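Local coordinates for glucokinase (Enterococcus faecalis, PDB 2QM1), which probably phosphorylates glucose with ATP, as a zinc-containing sugar kinase of the ROK family, at residues Asp5-Gly10 and Phe20-Thr25; Thr260-Ser265 and Asn297-Lys302; Arg201-Glu206 and Leu240-Arg245; Val167-Val172 and Arg184-Thr189. All blocks are in the same frame, centred on the assembly; numbering follows the deposited sequence.

How the contacts relate
Contact 1 lies in the five-stranded sheet at the start of the chain, whereas contact 2 pairs the last two strands of the second five-stranded sheet. Contact 1 is on the opposite side of the chain's centre from contacts 3 and 4; its centre is about 45 Å from that of contact 3. Helix 237-261 supplies a segment of contact 3 and leads into contact 2, the centres of the two being about 28 Å apart. Contact 4 holds two zinc ligands and comes within about 7 Å of contact 2 and about 8 Å of contact 3 between nearest atoms. Its Val167 side chain is about 8 Å from a bound magnesium ion. Contacts 2 and 4 both touch the second subunit.

Contact 1 (Asp5-Gly10 and Phe20-Thr25); sequences DKKIIG and FAILTT
Ile8 and Leu23 face each other as a hydrogen-bonded pair of an antiparallel ladder: Ile8 N donates to Leu23 O at 3.0 Å, and Leu23 N returns a bond to Ile8 O at 2.9 Å. Gly10 and Ala21 repeat the exchange, with Gly10 N 2.8 Å from Ala21 O. Weaker CA-H...O contacts fill the intervals, as where Ile9 CA approaches Ala21 O to 3.3 Å.

Strands 7-13 and 17-24 are the two arms of a beta hairpin in the mixed five-stranded sheet of an actin-like ATPase fold. The hairpin comes first in the chain, and within the sheet it lies between strand 29-36, which continues the sheet beyond 17-24, and strand 68-75, which runs parallel to 7-13 on its other side.

The apolar contacts divide between the two faces of the hairpin. On one, Ile9 and Ile22 lie side by side and point the same way, their CG1 atoms 3.9 Å apart. The aliphatic part of Lys7 passes across Ile22, bringing CD to 3.9 Å from Ile22 CG2. On the other face, Ile8 CG1 rests 4.0 Å from Leu23 CB. A chi1 of 57° wedges this CG1 between the Ile8 backbone N and carbonyl carbon, carrying CD1 toward the backbone of Thr24 and Thr25. Helix 310-318 covers this face, placing Ala316 against both Ile8 and Leu23.

At the fraying end, Lys6 CB meets Thr25 CG2 at 3.6 Å. The polar tip of Lys7 turns back to hydrogen-bond Asp5 O and forms a salt bridge with Asp67.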
loop_
_atom_site.group_PDB
_atom_site.type_symbol
_atom_site.label_atom_id
_atom_site.label_comp_id
_atom_site.label_asym_id
_atom_site.label_seq_id
_atom_site.Cartn_x
_atom_site.Cartn_y
_atom_site.Cartn_z
ATOM N N ASP B 5 -25.303 -11.734 26.114
ATOM C CA ASP B 5 -25.461 -13.145 25.748
ATOM C C ASP B 5 -24.982 -13.467 24.337
ATOM O O ASP B 5 -24.787 -14.629 24.001
ATOM C CB ASP B 5 -26.921 -13.568 25.903
ATOM C CG ASP B 5 -27.382 -13.539 27.368
ATOM O OD1 ASP B 5 -26.635 -14.040 28.224
ATOM O OD2 ASP B 5 -28.459 -12.992 27.674
ATOM N N LYS B 6 -24.820 -12.447 23.500
ATOM C CA LYS B 6 -24.363 -12.622 22.118
ATOM C C LYS B 6 -22.926 -13.034 22.104
ATOM O O LYS B 6 -22.120 -12.499 22.887
ATOM C CB LYS B 6 -24.437 -11.321 21.331
ATOM C CG LYS B 6 -25.796 -10.572 21.268
ATOM C CD LYS B 6 -26.987 -11.451 21.185
ATOM C CE LYS B 6 -27.170 -12.136 19.852
ATOM N NZ LYS B 6 -28.653 -12.502 19.726
ATOM N N LYS B 7 -22.617 -13.932 21.181
ATOM C CA LYS B 7 -21.299 -14.537 20.996
ATOM C C LYS B 7 -20.913 -14.551 19.511
ATOM O O LYS B 7 -21.776 -14.540 18.617
ATOM C CB LYS B 7 -21.275 -15.963 21.552
ATOM C CG LYS B 7 -21.628 -16.095 23.086
ATOM C CD LYS B 7 -21.773 -17.569 23.478
ATOM C CE LYS B 7 -22.142 -17.784 24.988
ATOM N NZ LYS B 7 -23.472 -17.164 25.291
ATOM N N ILE B 8 -19.608 -14.511 19.266
ATOM C CA ILE B 8 -19.070 -14.662 17.911
ATOM C C ILE B 8 -18.023 -15.784 18.026
ATOM O O ILE B 8 -17.462 -16.018 19.110
ATOM C CB ILE B 8 -18.477 -13.322 17.355
ATOM C CG1 ILE B 8 -17.396 -12.812 18.306
ATOM C CG2 ILE B 8 -19.568 -12.250 17.232
ATOM C CD1 ILE B 8 -17.008 -11.423 18.057
ATOM N N ILE B 9 -17.862 -16.525 16.935
ATOM C CA ILE B 9 -16.882 -17.598 16.850
ATOM C C ILE B 9 -15.758 -17.161 15.899
ATOM O O ILE B 9 -16.016 -16.675 14.789
ATOM C CB ILE B 9 -17.539 -18.926 16.355
ATOM C CG1 ILE B 9 -18.543 -19.456 17.386
ATOM C CG2 ILE B 9 -16.416 -20.009 16.041
ATOM C CD1 ILE B 9 -19.555 -20.508 16.862
ATOM N N GLY B 10 -14.515 -17.340 16.328
ATOM C CA GLY B 10 -13.373 -17.162 15.399
ATOM C C GLY B 10 -12.656 -18.478 15.129
ATOM O O GLY B 10 -12.522 -19.298 16.016
ATOM N N PHE B 20 -10.000 -22.537 17.539
ATOM C CA PHE B 20 -11.331 -21.924 17.620
ATOM C C PHE B 20 -11.398 -21.097 18.884
ATOM O O PHE B 20 -10.697 -21.401 19.885
ATOM C CB PHE B 20 -12.400 -22.994 17.711
ATOM C CG PHE B 20 -12.333 -24.026 16.636
ATOM C CD1 PHE B 20 -13.197 -23.972 15.558
ATOM C CD2 PHE B 20 -11.436 -25.087 16.716
ATOM C CE1 PHE B 20 -13.144 -24.941 14.555
ATOM C CE2 PHE B 20 -11.367 -26.051 15.698
ATOM C CZ PHE B 20 -12.236 -25.989 14.632
ATOM N N ALA B 21 -12.205 -20.039 18.845
ATOM C CA ALA B 21 -12.592 -19.383 20.088
ATOM C C ALA B 21 -13.994 -18.890 19.969
ATOM O O ALA B 21 -14.451 -18.620 18.866
ATOM C CB ALA B 21 -11.690 -18.221 20.429
ATOM N N ILE B 22 -14.611 -18.734 21.138
ATOM C CA ILE B 22 -15.877 -18.087 21.316
ATOM C C ILE B 22 -15.630 -16.848 22.145
ATOM O O ILE B 22 -14.986 -16.886 23.200
ATOM C CB ILE B 22 -16.893 -18.999 21.996
ATOM C CG1 ILE B 22 -17.310 -20.130 21.038
ATOM C CG2 ILE B 22 -18.104 -18.202 22.401
ATOM C CD1 ILE B 22 -17.927 -21.272 21.747
ATOM N N LEU B 23 -16.151 -15.736 21.649
ATOM C CA LEU B 23 -15.808 -14.469 22.231
ATOM C C LEU B 23 -17.058 -13.671 22.448
ATOM O O LEU B 23 -18.065 -13.923 21.784
ATOM C CB LEU B 23 -14.885 -13.718 21.254
ATOM C CG LEU B 23 -13.465 -14.233 20.977
ATOM C CD1 LEU B 23 -13.404 -15.151 19.774
ATOM C CD2 LEU B 23 -12.490 -13.075 20.733
ATOM N N THR B 24 -17.002 -12.695 23.354
ATOM C CA THR B 24 -18.089 -11.708 23.458
ATOM C C THR B 24 -18.001 -10.804 22.243
ATOM O O THR B 24 -16.945 -10.755 21.571
ATOM C CB THR B 24 -17.953 -10.786 24.697
ATOM O OG1 THR B 24 -16.776 -9.987 24.545
ATOM C CG2 THR B 24 -17.853 -11.588 26.006
ATOM N N THR B 25 -19.087 -10.078 21.960
ATOM C CA THR B 25 -19.081 -9.170 20.834
ATOM C C THR B 25 -18.083 -8.038 21.022
ATOM O O THR B 25 -17.745 -7.408 20.060
ATOM C CB THR B 25 -20.473 -8.587 20.478
ATOM O OG1 THR B 25 -20.966 -7.808 21.577
ATOM C CG2 THR B 25 -21.516 -9.728 20.076
HETATM O O HOH W 1 -21.586 -10.363 23.942
#

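Contact 2 (Thr260-Ser265 and Asn297-Lys302); sequences TLNPDS and NSTKIK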
loop_
_atom_site.group_PDB
_atom_site.type_symbol
_atom_site.label_atom_id
_atom_site.label_comp_id
_atom_site.label_asym_id
_atom_site.label_seq_id
_atom_site.Cartn_x
_atom_site.Cartn_y
_atom_site.Cartn_z
ATOM N N THR B 260 4.893 4.644 1.310
ATOM C CA THR B 260 3.765 4.513 0.366
ATOM C C THR B 260 2.415 4.668 1.075
ATOM O O THR B 260 1.466 5.179 0.470
ATOM C CB THR B 260 3.746 3.097 -0.206
ATOM O OG1 THR B 260 4.937 2.900 -0.951
ATOM C CG2 THR B 260 2.509 2.860 -1.121
ATOM N N LEU B 261 2.324 4.159 2.306
ATOM C CA LEU B 261 1.038 4.013 3.017
ATOM C C LEU B 261 0.916 4.884 4.284
ATOM O O LEU B 261 -0.187 5.161 4.747
ATOM C CB LEU B 261 0.813 2.554 3.394
ATOM C CG LEU B 261 0.511 1.612 2.207
ATOM C CD1 LEU B 261 0.670 0.109 2.505
ATOM C CD2 LEU B 261 -0.873 1.943 1.700
ATOM N N ASN B 262 2.058 5.272 4.854
ATOM C CA ASN B 262 2.069 6.122 6.032
ATOM C C ASN B 262 1.128 5.658 7.165
ATOM O O ASN B 262 0.371 6.450 7.683
ATOM C CB ASN B 262 1.693 7.568 5.659
ATOM C CG ASN B 262 1.960 8.547 6.812
ATOM O OD1 ASN B 262 2.814 8.293 7.701
ATOM N ND2 ASN B 262 1.259 9.637 6.809
ATOM N N PRO B 263 1.189 4.400 7.580
ATOM C CA PRO B 263 0.188 3.927 8.563
ATOM C C PRO B 263 0.482 4.491 9.935
ATOM O O PRO B 263 1.555 4.991 10.174
ATOM C CB PRO B 263 0.409 2.400 8.563
ATOM C CG PRO B 263 1.907 2.297 8.341
ATOM C CD PRO B 263 2.196 3.365 7.283
ATOM N N ASP B 264 -0.461 4.446 10.856
ATOM C CA ASP B 264 -0.144 4.973 12.200
ATOM C C ASP B 264 0.952 4.087 12.803
ATOM O O ASP B 264 1.885 4.554 13.473
ATOM C CB ASP B 264 -1.365 5.013 13.089
ATOM C CG ASP B 264 -1.026 5.403 14.527
ATOM O OD1 ASP B 264 -1.340 4.605 15.438
ATOM O OD2 ASP B 264 -0.435 6.486 14.738
ATOM N N SER B 265 0.848 2.797 12.510
ATOM C CA SER B 265 1.880 1.862 12.930
ATOM C C SER B 265 2.048 0.653 11.981
ATOM O O SER B 265 1.120 0.273 11.264
ATOM C CB SER B 265 1.591 1.371 14.363
ATOM O OG SER B 265 0.480 0.499 14.403
ATOM N N ASN B 297 8.515 10.790 11.283
ATOM C CA ASN B 297 8.087 11.502 12.468
ATOM C C ASN B 297 6.661 11.144 12.772
ATOM O O ASN B 297 6.042 11.751 13.659
ATOM C CB ASN B 297 8.208 12.994 12.237
ATOM C CG ASN B 297 9.674 13.454 12.022
ATOM O OD1 ASN B 297 9.957 14.331 11.222
ATOM N ND2 ASN B 297 10.572 12.849 12.728
ATOM N N SER B 298 6.107 10.187 12.032
ATOM C CA SER B 298 4.711 9.818 12.293
ATOM C C SER B 298 4.441 8.293 12.445
ATOM O O SER B 298 3.879 7.880 13.452
ATOM C CB SER B 298 3.775 10.478 11.271
ATOM O OG SER B 298 4.114 10.136 9.928
ATOM N N THR B 299 4.888 7.475 11.482
ATOM C CA THR B 299 4.661 6.023 11.518
ATOM C C THR B 299 5.527 5.337 12.582
ATOM O O THR B 299 6.736 5.586 12.673
ATOM C CB THR B 299 4.823 5.359 10.134
ATOM O OG1 THR B 299 3.845 5.905 9.188
ATOM C CG2 THR B 299 4.621 3.813 10.260
ATOM N N LYS B 300 4.874 4.543 13.449
ATOM C CA LYS B 300 5.600 3.925 14.575
ATOM C C LYS B 300 5.837 2.442 14.358
ATOM O O LYS B 300 4.959 1.752 13.816
ATOM C CB LYS B 300 4.846 4.146 15.885
ATOM C CG LYS B 300 4.706 5.656 16.220
ATOM C CD LYS B 300 3.841 5.891 17.453
ATOM C CE LYS B 300 2.356 5.968 17.081
ATOM N NZ LYS B 300 1.767 7.074 17.900
ATOM N N ILE B 301 7.012 1.964 14.765
ATOM C CA ILE B 301 7.328 0.516 14.686
ATOM C C ILE B 301 6.988 -0.161 16.045
ATOM O O ILE B 301 7.590 0.142 17.072
ATOM C CB ILE B 301 8.792 0.236 14.255
ATOM C CG1 ILE B 301 9.123 0.851 12.868
ATOM C CG2 ILE B 301 9.084 -1.275 14.228
ATOM C CD1 ILE B 301 7.984 0.601 11.715
ATOM N N LYS B 302 6.011 -1.064 16.018
ATOM C CA LYS B 302 5.463 -1.686 17.228
ATOM C C LYS B 302 5.634 -3.213 17.211
ATOM O O LYS B 302 5.829 -3.808 16.137
ATOM C CB LYS B 302 3.974 -1.309 17.377
ATOM C CG LYS B 302 3.699 0.200 17.416
ATOM C CD LYS B 302 2.299 0.418 17.991
ATOM C CE LYS B 302 1.997 1.920 18.145
ATOM N NZ LYS B 302 0.526 2.158 18.452
HETATM O O HOH W 2 -0.366 4.465 18.108
#
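Thr299 fits against Pro263 with all three heavy atoms of its side chain. Its CB lies 3.3 Å from Pro263 O. From there the two branches part: chi1 of -61° sets OG1 beside the backbone N of Thr299 and CG2 anti to that N. The hydroxyl donates a short bond from OG1 to Pro263 O, 2.7 Å long, arriving in the plane of the carbonyl with a C=O...O angle of 147°. The methyl CG2 instead reaches the proline ring, 3.7 Å from Pro263 CG, and the Thr299 side chain also touches Phe287 of helix 277-289. One branch thus satisfies a buried carbonyl oxygen and the other packs on the ring next to it.

Beyond Thr299 the backbones take over. Lys300 N bonds to Asp264 O at 3.0 Å, nearly straight at N-H but tilted well out of the carbonyl plane, and Ser265 pairs with Lys300 in a parallel bridge. The charged groups add a looser layer: Asp264 OD2 and Lys300 NZ form a long salt bridge of 3.9 Å, and a water lies between Asp264 OD1 and Lys302 NZ, the latter also donating to Ala130 O. The extended chain of Lys302 runs past Ser265, its CD 3.8 Å from Ser265 CB. At the opposite end, Asn262 and Ser298 pack on Ala161 of the second subunit.

These pairings start the parallel alignment of strands 265-269 and 300-303, neighbours in the sheet that are joined through helix 277-289, as expected of a beta-alpha-beta crossover.

Contact 3 (Arg201-Glu206 and Leu240-Arg245); sequences RHLSEE and LMVVDR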
loop_
_atom_site.group_PDB
_atom_site.type_symbol
_atom_site.label_atom_id
_atom_site.label_comp_id
_atom_site.label_asym_id
_atom_site.label_seq_id
_atom_site.Cartn_x
_atom_site.Cartn_y
_atom_site.Cartn_z
ATOM N N ARG B 201 23.824 -18.653 7.611
ATOM C CA ARG B 201 24.562 -19.667 6.811
ATOM C C ARG B 201 25.464 -19.058 5.763
ATOM O O ARG B 201 26.444 -19.673 5.345
ATOM C CB ARG B 201 23.593 -20.628 6.092
ATOM C CG ARG B 201 23.512 -21.965 6.721
ATOM C CD ARG B 201 22.222 -22.672 6.374
ATOM N NE ARG B 201 21.985 -23.749 7.301
ATOM C CZ ARG B 201 21.016 -24.644 7.189
ATOM N NH1 ARG B 201 20.174 -24.614 6.160
ATOM N NH2 ARG B 201 20.906 -25.585 8.103
ATOM N N HIS B 202 25.121 -17.851 5.329
ATOM C CA HIS B 202 25.850 -17.210 4.257
ATOM C C HIS B 202 26.749 -16.075 4.660
ATOM O O HIS B 202 27.677 -15.779 3.953
ATOM C CB HIS B 202 24.907 -16.910 3.093
ATOM C CG HIS B 202 24.433 -18.162 2.412
ATOM N ND1 HIS B 202 25.199 -18.834 1.480
ATOM C CD2 HIS B 202 23.305 -18.891 2.569
ATOM C CE1 HIS B 202 24.553 -19.910 1.075
ATOM N NE2 HIS B 202 23.403 -19.969 1.723
ATOM N N LEU B 203 26.512 -15.505 5.834
ATOM C CA LEU B 203 27.384 -14.507 6.421
ATOM C C LEU B 203 28.530 -15.122 7.214
ATOM O O LEU B 203 29.460 -14.426 7.626
ATOM C CB LEU B 203 26.579 -13.623 7.362
ATOM C CG LEU B 203 25.695 -12.510 6.844
ATOM C CD1 LEU B 203 25.067 -11.845 8.046
ATOM C CD2 LEU B 203 26.574 -11.520 6.182
ATOM N N SER B 204 28.422 -16.420 7.471
ATOM C CA SER B 204 29.376 -17.161 8.291
ATOM C C SER B 204 30.796 -16.989 7.755
ATOM O O SER B 204 31.725 -16.730 8.504
ATOM C CB SER B 204 28.982 -18.638 8.338
ATOM O OG SER B 204 30.082 -19.458 8.668
ATOM N N GLU B 205 30.922 -17.139 6.444
ATOM C CA GLU B 205 32.156 -16.906 5.697
ATOM C C GLU B 205 32.721 -15.464 5.801
ATOM O O GLU B 205 33.870 -15.222 5.438
ATOM C CB GLU B 205 31.895 -17.219 4.227
ATOM C CG GLU B 205 31.021 -16.173 3.564
ATOM C CD GLU B 205 30.569 -16.563 2.198
ATOM O OE1 GLU B 205 30.785 -15.751 1.284
ATOM O OE2 GLU B 205 30.002 -17.671 2.024
ATOM N N GLU B 206 31.902 -14.515 6.252
ATOM C CA GLU B 206 32.334 -13.129 6.430
ATOM C C GLU B 206 32.734 -12.871 7.888
ATOM O O GLU B 206 32.935 -11.726 8.305
ATOM C CB GLU B 206 31.215 -12.170 6.009
ATOM C CG GLU B 206 30.747 -12.370 4.571
ATOM C CD GLU B 206 29.759 -11.314 4.110
ATOM O OE1 GLU B 206 29.826 -10.175 4.649
ATOM O OE2 GLU B 206 28.926 -11.630 3.210
ATOM N N LEU B 240 25.124 -10.602 16.100
ATOM C CA LEU B 240 24.870 -9.168 15.932
ATOM C C LEU B 240 24.987 -8.768 14.461
ATOM O O LEU B 240 24.314 -7.833 14.013
ATOM C CB LEU B 240 25.849 -8.336 16.790
ATOM C CG LEU B 240 25.573 -8.311 18.298
ATOM C CD1 LEU B 240 26.791 -7.845 19.114
ATOM C CD2 LEU B 240 24.315 -7.448 18.556
HETATM N N MSE B 241 25.874 -9.454 13.743
HETATM C CA MSE B 241 26.033 -9.283 12.303
HETATM C C MSE B 241 24.785 -9.797 11.568
HETATM O O MSE B 241 24.311 -9.122 10.646
HETATM C CB MSE B 241 27.296 -10.005 11.826
HETATM C CG MSE B 241 27.762 -9.674 10.405
HETATM SE SE MSE B 241 29.266 -10.799 9.791
HETATM C CE MSE B 241 30.644 -9.685 10.583
ATOM N N VAL B 242 24.254 -10.952 12.003
ATOM C CA VAL B 242 23.047 -11.585 11.394
ATOM C C VAL B 242 21.774 -10.785 11.631
ATOM O O VAL B 242 21.090 -10.435 10.680
ATOM C CB VAL B 242 22.830 -13.060 11.862
ATOM C CG1 VAL B 242 21.626 -13.700 11.146
ATOM C CG2 VAL B 242 24.099 -13.892 11.643
ATOM N N VAL B 243 21.466 -10.500 12.900
ATOM C CA VAL B 243 20.403 -9.550 13.278
ATOM C C VAL B 243 20.455 -8.232 12.478
ATOM O O VAL B 243 19.465 -7.819 11.937
ATOM C CB VAL B 243 20.436 -9.254 14.811
ATOM C CG1 VAL B 243 19.676 -8.024 15.157
ATOM C CG2 VAL B 243 19.911 -10.428 15.618
ATOM N N ASP B 244 21.615 -7.602 12.422
ATOM C CA ASP B 244 21.884 -6.393 11.625
ATOM C C ASP B 244 21.480 -6.518 10.155
ATOM O O ASP B 244 20.804 -5.655 9.592
ATOM C CB ASP B 244 23.375 -6.123 11.689
ATOM C CG ASP B 244 23.694 -4.713 12.029
ATOM O OD1 ASP B 244 23.087 -3.795 11.428
ATOM O OD2 ASP B 244 24.571 -4.515 12.915
ATOM N N ARG B 245 21.884 -7.620 9.536
ATOM C CA ARG B 245 21.499 -7.870 8.174
ATOM C C ARG B 245 19.984 -8.061 8.078
ATOM O O ARG B 245 19.347 -7.535 7.166
ATOM C CB ARG B 245 22.231 -9.106 7.639
ATOM C CG ARG B 245 21.906 -9.423 6.185
ATOM C CD ARG B 245 22.226 -8.201 5.254
ATOM N NE ARG B 245 23.443 -8.487 4.512
ATOM C CZ ARG B 245 24.636 -8.031 4.814
ATOM N NH1 ARG B 245 25.673 -8.412 4.088
ATOM N NH2 ARG B 245 24.790 -7.197 5.826
#
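Leu203 and Val242 bring the C-terminal part of helix 193-203 near helix 237-261, their CA atoms 7.2 Å apart, and within the first segment Glu206 N bonds back to Leu203 O.

Leu203 has the largest share of the contact, its two methyls going to different partners. CD1 presses onto the backbone of the opposite helix, 3.8 Å from Met241 O and 3.9 Å from Val242 CA, and also meets Arg245 CB at 4.0 Å. The Met241 carbonyl is already engaged within its own helix, as acceptor for Arg245 N. Leu203 CD2 lies over one face of the Arg245 guanidinium, offset toward its rim and 3.9 Å from Arg245 NH1. The arginine chain bends at chi2 (57°) and again at chi3, which brings a face of the flat group under Leu203 CD2.

Met241, a selenomethionine, reaches Glu206 instead: a turn at chi3 of -85° takes its CE to 3.8 Å from Glu206 O. Val242 is covered further by Val196, Val199 and Ala200 of helix 193-203.

Glu206 OE1 and Arg245 NH1 stand 4.5 Å apart, beyond a salt bridge, and a bound glycerol, probably from the crystallisation liquor, lies close to the arginine. With no hydrogen bond between them, the two segments meet here mainly by apolar packing, to which the opposite charges at the edge probably add a mild attraction.

Contact 4 (Val167-Val172 and Arg184-Thr189); sequences VGHVTV and RGCLET. With ZN (zinc ion), chain J.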
loop_
_atom_site.group_PDB
_atom_site.type_symbol
_atom_site.label_atom_id
_atom_site.label_comp_id
_atom_site.label_asym_id
_atom_site.label_seq_id
_atom_site.Cartn_x
_atom_site.Cartn_y
_atom_site.Cartn_z
ATOM N N VAL B 167 3.409 -8.922 2.108
ATOM C CA VAL B 167 4.754 -8.251 2.196
ATOM C C VAL B 167 5.963 -9.191 2.286
ATOM O O VAL B 167 7.112 -8.755 2.208
ATOM C CB VAL B 167 4.775 -7.244 3.341
ATOM C CG1 VAL B 167 3.602 -6.222 3.150
ATOM C CG2 VAL B 167 4.636 -7.968 4.671
ATOM N N GLY B 168 5.707 -10.472 2.498
ATOM C CA GLY B 168 6.752 -11.474 2.571
ATOM C C GLY B 168 7.379 -11.633 1.214
ATOM O O GLY B 168 8.523 -12.055 1.081
ATOM N N HIS B 169 6.631 -11.244 0.197
ATOM C CA HIS B 169 7.114 -11.337 -1.143
ATOM C C HIS B 169 7.460 -9.997 -1.819
ATOM O O HIS B 169 7.613 -9.939 -3.002
ATOM C CB HIS B 169 6.134 -12.217 -1.919
ATOM C CG HIS B 169 5.969 -13.544 -1.277
ATOM N ND1 HIS B 169 6.954 -14.511 -1.329
ATOM C CD2 HIS B 169 5.008 -14.024 -0.451
ATOM C CE1 HIS B 169 6.571 -15.558 -0.616
ATOM N NE2 HIS B 169 5.398 -15.289 -0.077
ATOM N N VAL B 170 7.621 -8.929 -1.035
ATOM C CA VAL B 170 8.306 -7.703 -1.480
ATOM C C VAL B 170 9.785 -8.044 -1.757
ATOM O O VAL B 170 10.418 -8.747 -0.969
ATOM C CB VAL B 170 8.146 -6.612 -0.379
ATOM C CG1 VAL B 170 9.186 -5.541 -0.472
ATOM C CG2 VAL B 170 6.749 -6.018 -0.462
ATOM N N THR B 171 10.294 -7.638 -2.920
ATOM C CA THR B 171 11.704 -7.849 -3.271
ATOM C C THR B 171 12.553 -6.847 -2.480
ATOM O O THR B 171 12.441 -5.659 -2.662
ATOM C CB THR B 171 11.966 -7.668 -4.803
ATOM O OG1 THR B 171 11.196 -8.622 -5.542
ATOM C CG2 THR B 171 13.507 -7.796 -5.145
ATOM N N VAL B 172 13.345 -7.344 -1.549
ATOM C CA VAL B 172 14.288 -6.498 -0.846
ATOM C C VAL B 172 15.682 -6.573 -1.484
ATOM O O VAL B 172 16.549 -5.776 -1.187
ATOM C CB VAL B 172 14.339 -6.872 0.675
ATOM C CG1 VAL B 172 13.026 -6.538 1.371
ATOM C CG2 VAL B 172 14.675 -8.340 0.875
ATOM N N ARG B 184 13.358 -14.021 -6.889
ATOM C CA ARG B 184 14.391 -13.970 -5.870
ATOM C C ARG B 184 14.328 -12.742 -4.974
ATOM O O ARG B 184 13.735 -11.700 -5.334
ATOM C CB ARG B 184 15.775 -14.164 -6.493
ATOM C CG ARG B 184 16.542 -12.924 -6.879
ATOM C CD ARG B 184 17.814 -13.328 -7.679
ATOM N NE ARG B 184 17.517 -13.969 -8.962
ATOM C CZ ARG B 184 18.243 -14.924 -9.538
ATOM N NH1 ARG B 184 17.867 -15.414 -10.722
ATOM N NH2 ARG B 184 19.325 -15.410 -8.931
ATOM N N GLY B 185 14.885 -12.882 -3.775
ATOM C CA GLY B 185 15.135 -11.711 -2.902
ATOM C C GLY B 185 13.928 -11.167 -2.160
ATOM O O GLY B 185 13.934 -10.015 -1.700
ATOM N N CYS B 186 12.889 -11.997 -2.061
ATOM C CA CYS B 186 11.774 -11.740 -1.219
ATOM C C CYS B 186 12.184 -11.519 0.236
ATOM O O CYS B 186 13.112 -12.159 0.730
ATOM C CB CYS B 186 10.764 -12.896 -1.301
ATOM S SG CYS B 186 10.108 -13.084 -2.984
ATOM N N LEU B 187 11.468 -10.626 0.920
ATOM C CA LEU B 187 11.607 -10.477 2.376
ATOM C C LEU B 187 11.557 -11.811 3.138
ATOM O O LEU B 187 12.301 -12.044 4.106
ATOM C CB LEU B 187 10.580 -9.463 2.923
ATOM C CG LEU B 187 10.593 -9.086 4.396
ATOM C CD1 LEU B 187 11.958 -8.491 4.835
ATOM C CD2 LEU B 187 9.409 -8.137 4.694
ATOM N N GLU B 188 10.676 -12.685 2.709
ATOM C CA GLU B 188 10.553 -13.989 3.346
ATOM C C GLU B 188 11.810 -14.860 3.352
ATOM O O GLU B 188 12.015 -15.642 4.314
ATOM C CB GLU B 188 9.433 -14.784 2.694
ATOM C CG GLU B 188 9.080 -16.016 3.441
ATOM C CD GLU B 188 7.980 -16.763 2.764
ATOM O OE1 GLU B 188 6.803 -16.552 3.134
ATOM O OE2 GLU B 188 8.300 -17.519 1.826
ATOM N N THR B 189 12.627 -14.761 2.297
ATOM C CA THR B 189 13.915 -15.499 2.222
ATOM C C THR B 189 14.933 -15.055 3.294
ATOM O O THR B 189 15.930 -15.718 3.581
ATOM C CB THR B 189 14.613 -15.382 0.769
ATOM O OG1 THR B 189 15.046 -14.042 0.550
ATOM C CG2 THR B 189 13.672 -15.762 -0.365
HETATM ZN ZN ZN J . 8.598 -14.707 -2.797
HETATM O O HOH W 3 4.578 -16.752 2.211
HETATM O O HOH W 4 12.666 -10.346 -7.191
#
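His169 and Cys186 bind the same zinc ion, through His169 ND1 and Cys186 SG at 2.2 Å each; Cys179 and Cys181 complete the site. The three cysteines belong to the Cys-x-Cys-Gly-x-x-Gly-Cys signature of the ROK family. Cys186 SG lies at the edge of the His169 ring, near the ring plane.

Leu187, directly after the cysteine, has the most surface buried. Its N bonds to Val170 O at 2.9 Å, almost in line with the carbonyl. Chi1 of -176° swings the side chain toward residues 167-172, where CD2 comes to 3.4 Å from Val167 O. Val172 crosses it from the other end: its CG1 lies 4.1 Å from Leu187 CB, while Val172 N is held by Gly185 O at 2.7 Å. Ala253 of helix 237-261 covers both side chains.

Glu188, in the first turn of the following helix, has its N bonded to Gly168 O at 2.8 Å, on a lone pair. Its extended chain runs alongside His169, with carboxylate and ring planes 74° apart, and OE1 accepts a bond from Val146 N. On the imidazole, His169 NE2 donates its proton to a water 2.8 Å away.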